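Local coordinates for protein type III effector HopA1 (PDB 4RSX) that is a type III effector of the plant pathogen Pseudomonas syringae, probably delivered into host cells to alter their signalling, at residues Ile116-Met130 and Leu176-Val188. Residues are numbered along the deposited sequence; the frame is centred on the assembly and turned at random.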
loop_
_atom_site.group_PDB
_atom_site.type_symbol
_atom_site.label_atom_id
_atom_site.label_comp_id
_atom_site.label_asym_id
_atom_site.label_seq_id
_atom_site.Cartn_x
_atom_site.Cartn_y
_atom_site.Cartn_z
ATOM N N ILE A 116 5.070 -0.133 3.221
ATOM C CA ILE A 116 6.015 -0.159 4.331
ATOM C C ILE A 116 5.339 -0.524 5.659
ATOM O O ILE A 116 4.300 0.047 6.018
ATOM C CB ILE A 116 6.731 1.192 4.473
ATOM C CG1 ILE A 116 7.288 1.632 3.112
ATOM C CG2 ILE A 116 7.824 1.117 5.534
ATOM C CD1 ILE A 116 6.702 2.949 2.628
ATOM N N GLY A 117 5.933 -1.473 6.385
ATOM C CA GLY A 117 5.371 -1.940 7.638
ATOM C C GLY A 117 6.332 -1.731 8.789
ATOM O O GLY A 117 7.387 -2.361 8.838
ATOM N N VAL A 118 5.984 -0.819 9.697
ATOM C CA VAL A 118 6.762 -0.619 10.924
ATOM C C VAL A 118 5.859 -0.738 12.137
ATOM O O VAL A 118 4.626 -0.645 12.026
ATOM C CB VAL A 118 7.459 0.765 10.984
ATOM C CG1 VAL A 118 8.498 0.902 9.896
ATOM C CG2 VAL A 118 6.426 1.916 10.921
ATOM N N GLN A 119 6.470 -0.952 13.298
ATOM C CA GLN A 119 5.719 -0.934 14.538
ATOM C C GLN A 119 5.198 0.487 14.740
ATOM O O GLN A 119 5.919 1.456 14.502
ATOM C CB GLN A 119 6.592 -1.406 15.701
ATOM C CG GLN A 119 6.967 -2.883 15.592
ATOM C CD GLN A 119 7.687 -3.414 16.824
ATOM O OE1 GLN A 119 8.527 -4.318 16.728
ATOM N NE2 GLN A 119 7.349 -2.874 17.986
ATOM N N PRO A 120 3.923 0.605 15.148
ATOM C CA PRO A 120 3.135 1.846 15.202
ATOM C C PRO A 120 3.833 2.930 16.002
ATOM O O PRO A 120 3.626 4.120 15.749
ATOM C CB PRO A 120 1.857 1.417 15.937
ATOM C CG PRO A 120 1.745 -0.047 15.694
ATOM C CD PRO A 120 3.167 -0.553 15.667
ATOM N N GLN A 121 4.664 2.518 16.955
ATOM C CA GLN A 121 5.478 3.450 17.733
ATOM C C GLN A 121 6.476 4.191 16.846
ATOM O O GLN A 121 7.027 5.221 17.245
ATOM C CB GLN A 121 6.212 2.708 18.864
ATOM C CG GLN A 121 5.305 2.056 19.923
ATOM C CD GLN A 121 4.577 0.800 19.427
ATOM O OE1 GLN A 121 4.979 0.175 18.440
ATOM N NE2 GLN A 121 3.489 0.440 20.108
ATOM N N TYR A 122 6.719 3.670 15.643
ATOM C CA TYR A 122 7.636 4.337 14.719
ATOM C C TYR A 122 6.945 5.004 13.538
ATOM O O TYR A 122 7.614 5.492 12.635
ATOM C CB TYR A 122 8.709 3.361 14.236
ATOM C CG TYR A 122 9.732 3.097 15.300
ATOM C CD1 TYR A 122 10.780 3.992 15.521
ATOM C CD2 TYR A 122 9.634 1.989 16.119
ATOM C CE1 TYR A 122 11.712 3.772 16.517
ATOM C CE2 TYR A 122 10.568 1.755 17.111
ATOM C CZ TYR A 122 11.600 2.649 17.306
ATOM O OH TYR A 122 12.520 2.418 18.302
ATOM N N ALA A 123 5.614 5.032 13.538
ATOM C CA ALA A 123 4.879 5.606 12.403
ATOM C C ALA A 123 5.279 7.048 12.101
ATOM O O ALA A 123 5.495 7.412 10.938
ATOM C CB ALA A 123 3.384 5.495 12.615
ATOM N N THR A 124 5.398 7.861 13.146
ATOM C CA THR A 124 5.748 9.265 12.988
ATOM C C THR A 124 7.113 9.417 12.321
ATOM O O THR A 124 7.271 10.186 11.367
ATOM C CB THR A 124 5.710 9.992 14.352
ATOM O OG1 THR A 124 4.360 10.010 14.833
ATOM C CG2 THR A 124 6.185 11.414 14.223
ATOM N N GLN A 125 8.097 8.685 12.825
ATOM C CA GLN A 125 9.423 8.671 12.219
ATOM C C GLN A 125 9.361 8.258 10.750
ATOM O O GLN A 125 10.009 8.877 9.901
ATOM C CB GLN A 125 10.358 7.720 12.977
ATOM C CG GLN A 125 10.960 8.290 14.244
ATOM C CD GLN A 125 12.226 7.555 14.666
ATOM O OE1 GLN A 125 12.345 7.098 15.804
ATOM N NE2 GLN A 125 13.185 7.454 13.753
ATOM N N LEU A 126 8.606 7.204 10.449
ATOM C CA LEU A 126 8.487 6.758 9.059
ATOM C C LEU A 126 7.891 7.867 8.201
ATOM O O LEU A 126 8.369 8.124 7.083
ATOM C CB LEU A 126 7.626 5.498 8.956
ATOM C CG LEU A 126 7.299 5.015 7.538
ATOM C CD1 LEU A 126 8.579 4.742 6.780
ATOM C CD2 LEU A 126 6.447 3.762 7.583
ATOM N N THR A 127 6.867 8.538 8.734
ATOM C CA THR A 127 6.159 9.559 7.963
ATOM C C THR A 127 7.115 10.696 7.594
ATOM O O THR A 127 7.105 11.189 6.462
ATOM C CB THR A 127 4.929 10.089 8.724
ATOM O OG1 THR A 127 3.989 9.018 8.876
ATOM C CG2 THR A 127 4.255 11.217 7.952
ATOM N N ARG A 128 7.958 11.078 8.548
ATOM C CA ARG A 128 8.992 12.080 8.318
ATOM C C ARG A 128 9.940 11.647 7.209
ATOM O O ARG A 128 10.270 12.433 6.324
ATOM C CB ARG A 128 9.803 12.301 9.601
ATOM C CG ARG A 128 9.024 12.944 10.746
ATOM C CD ARG A 128 9.980 13.471 11.827
ATOM N NE ARG A 128 9.269 13.798 13.059
ATOM C CZ ARG A 128 8.983 15.037 13.456
ATOM N NH1 ARG A 128 9.364 16.078 12.717
ATOM N NH2 ARG A 128 8.323 15.236 14.596
ATOM N N ALA A 129 10.403 10.400 7.282
ATOM C CA ALA A 129 11.293 9.869 6.263
ATOM C C ALA A 129 10.606 9.832 4.895
ATOM O O ALA A 129 11.240 10.091 3.872
ATOM C CB ALA A 129 11.790 8.485 6.658
ATOM N N MET A 130 9.314 9.502 4.871
ATOM C CA MET A 130 8.573 9.461 3.608
ATOM C C MET A 130 8.495 10.852 2.987
ATOM O O MET A 130 8.704 11.010 1.783
ATOM C CB MET A 130 7.166 8.880 3.812
ATOM C CG MET A 130 7.171 7.376 4.061
ATOM S SD MET A 130 5.552 6.757 4.576
ATOM C CE MET A 130 4.656 6.978 3.035
ATOM N N LEU A 176 15.114 4.492 2.073
ATOM C CA LEU A 176 14.198 4.798 3.169
ATOM C C LEU A 176 14.704 4.200 4.486
ATOM O O LEU A 176 14.742 4.884 5.510
ATOM C CB LEU A 176 12.781 4.304 2.832
ATOM C CG LEU A 176 11.631 4.417 3.834
ATOM C CD1 LEU A 176 11.367 5.866 4.234
ATOM C CD2 LEU A 176 10.374 3.823 3.226
ATOM N N LYS A 177 15.127 2.940 4.450
ATOM C CA LYS A 177 15.607 2.275 5.653
ATOM C C LYS A 177 16.860 2.928 6.229
ATOM O O LYS A 177 16.937 3.149 7.438
ATOM C CB LYS A 177 15.847 0.776 5.399
ATOM C CG LYS A 177 14.590 -0.087 5.531
ATOM C CD LYS A 177 14.902 -1.590 5.511
ATOM C CE LYS A 177 13.671 -2.376 5.931
ATOM N NZ LYS A 177 13.748 -3.855 5.690
ATOM N N GLN A 178 17.837 3.240 5.378
ATOM C CA GLN A 178 19.096 3.800 5.874
ATOM C C GLN A 178 18.974 5.246 6.379
ATOM O O GLN A 178 19.741 5.666 7.245
ATOM C CB GLN A 178 20.235 3.643 4.852
ATOM C CG GLN A 178 19.944 4.195 3.465
ATOM C CD GLN A 178 21.139 4.082 2.521
ATOM O OE1 GLN A 178 22.195 4.669 2.774
ATOM N NE2 GLN A 178 20.974 3.330 1.426
ATOM N N MET A 179 17.987 5.982 5.870
ATOM C CA MET A 179 17.793 7.390 6.225
ATOM C C MET A 179 16.768 7.626 7.352
ATOM O O MET A 179 16.758 8.699 7.958
ATOM C CB MET A 179 17.320 8.167 4.998
ATOM C CG MET A 179 15.805 8.350 4.982
ATOM S SD MET A 179 15.088 8.537 3.348
ATOM C CE MET A 179 15.261 10.302 3.068
ATOM N N SER A 180 15.898 6.650 7.614
ATOM C CA SER A 180 14.752 6.884 8.495
ATOM C C SER A 180 15.145 6.978 9.968
ATOM O O SER A 180 14.435 7.596 10.767
ATOM C CB SER A 180 13.691 5.796 8.320
ATOM O OG SER A 180 14.138 4.551 8.833
ATOM N N GLY A 181 16.266 6.358 10.329
ATOM C CA GLY A 181 16.678 6.306 11.721
ATOM C C GLY A 181 15.874 5.290 12.517
ATOM O O GLY A 181 16.039 5.168 13.736
ATOM N N ILE A 182 14.999 4.559 11.829
ATOM C CA ILE A 182 14.192 3.535 12.475
ATOM C C ILE A 182 15.007 2.252 12.598
ATOM O O ILE A 182 15.598 1.796 11.622
ATOM C CB ILE A 182 12.911 3.269 11.676
ATOM C CG1 ILE A 182 12.048 4.526 11.624
ATOM C CG2 ILE A 182 12.120 2.110 12.265
ATOM C CD1 ILE A 182 10.878 4.381 10.693
ATOM N N PRO A 183 15.044 1.661 13.807
ATOM C CA PRO A 183 15.845 0.441 13.979
ATOM C C PRO A 183 15.320 -0.701 13.121
ATOM O O PRO A 183 14.108 -0.871 12.991
ATOM C CB PRO A 183 15.680 0.101 15.466
ATOM C CG PRO A 183 14.448 0.864 15.936
ATOM C CD PRO A 183 14.382 2.096 15.055
ATOM N N LEU A 184 16.227 -1.487 12.560
ATOM C CA LEU A 184 15.846 -2.546 11.637
ATOM C C LEU A 184 14.898 -3.570 12.245
ATOM O O LEU A 184 14.046 -4.128 11.545
ATOM C CB LEU A 184 17.094 -3.230 11.078
ATOM C CG LEU A 184 17.976 -2.307 10.233
ATOM C CD1 LEU A 184 19.243 -3.018 9.770
ATOM C CD2 LEU A 184 17.199 -1.752 9.035
ATOM N N ASP A 185 15.033 -3.808 13.547
ATOM C CA ASP A 185 14.143 -4.738 14.237
ATOM C C ASP A 185 12.717 -4.180 14.364
ATOM O O ASP A 185 11.781 -4.922 14.668
ATOM C CB ASP A 185 14.714 -5.156 15.616
ATOM C CG ASP A 185 14.680 -4.016 16.672
ATOM O OD1 ASP A 185 13.572 -3.643 17.148
ATOM O OD2 ASP A 185 15.773 -3.517 17.061
ATOM N N ALA A 186 12.544 -2.882 14.119
ATOM C CA ALA A 186 11.228 -2.272 14.288
ATOM C C ALA A 186 10.365 -2.365 13.027
ATOM O O ALA A 186 9.180 -1.997 13.050
ATOM C CB ALA A 186 11.350 -0.824 14.765
ATOM N N PHE A 187 10.956 -2.834 11.929
ATOM C CA PHE A 187 10.175 -3.138 10.734
ATOM C C PHE A 187 9.422 -4.445 10.962
ATOM O O PHE A 187 9.914 -5.346 11.649
ATOM C CB PHE A 187 11.076 -3.198 9.499
ATOM C CG PHE A 187 11.558 -1.841 9.050
ATOM C CD1 PHE A 187 12.636 -1.227 9.677
ATOM C CD2 PHE A 187 10.913 -1.164 8.016
ATOM C CE1 PHE A 187 13.076 0.035 9.278
ATOM C CE2 PHE A 187 11.347 0.094 7.608
ATOM C CZ PHE A 187 12.433 0.696 8.245
ATOM N N VAL A 188 8.215 -4.533 10.416
ATOM C CA VAL A 188 7.319 -5.644 10.714
ATOM C C VAL A 188 7.410 -6.728 9.641
ATOM O O VAL A 188 7.211 -6.444 8.458
ATOM C CB VAL A 188 5.864 -5.138 10.801
ATOM C CG1 VAL A 188 4.879 -6.305 10.910
ATOM C CG2 VAL A 188 5.705 -4.182 11.983
HETATM O O HOH W 1 8.865 -5.680 14.153
HETATM O O HOH W 2 12.710 9.866 10.126
#
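The backbone carbonyl of Ser-180 is gripped from two sources: water 2, which donates to its O over 2.9 Å and also to Gln-125 O, and Gln-125 NE2, whose bond to it is weak and bent (130°). This joins the C-terminal end of helix 166-180 to helix 123-136, two helices packed beside the antiparallel sheet of this alpha/beta fold. The segments 123-130 and 176-180 run at 113° with axes 9.6 Å apart, and Ala-129 CB sits in the crossing, 3.6 Å from Leu-176 CD1. Leu-176 spreads its branches: CD1 goes to Ala-129 and Leu-126, while CD2 meets the tip of Ile-116. Ser-180 OG accepts from Ile-182 N in an ST turn as the chain leaves the helix through Gly-181. The Ile-182 side chain, CG1 anti to its carbonyl carbon (chi1 -63°), lays CD1 against Leu-126 N and CG2 beside the Tyr-122 ring. Pro-183 and Ala-186 also pack obliquely on that ring, with Ala-186 CB 3.6 Å from Tyr-122 CD2. Farther along, Val-118 and Phe-187 form a single beta bridge: Val-188 N donates to Gly-117 O (2.8 Å), and Gln-119 N to Ala-186 O (2.9 Å). The Phe-187 ring is sandwiched, with Lys-177 CE over the centre of one face and Val-118 CG1 toward the rim of the other, 4.0 Å from the ring centroid.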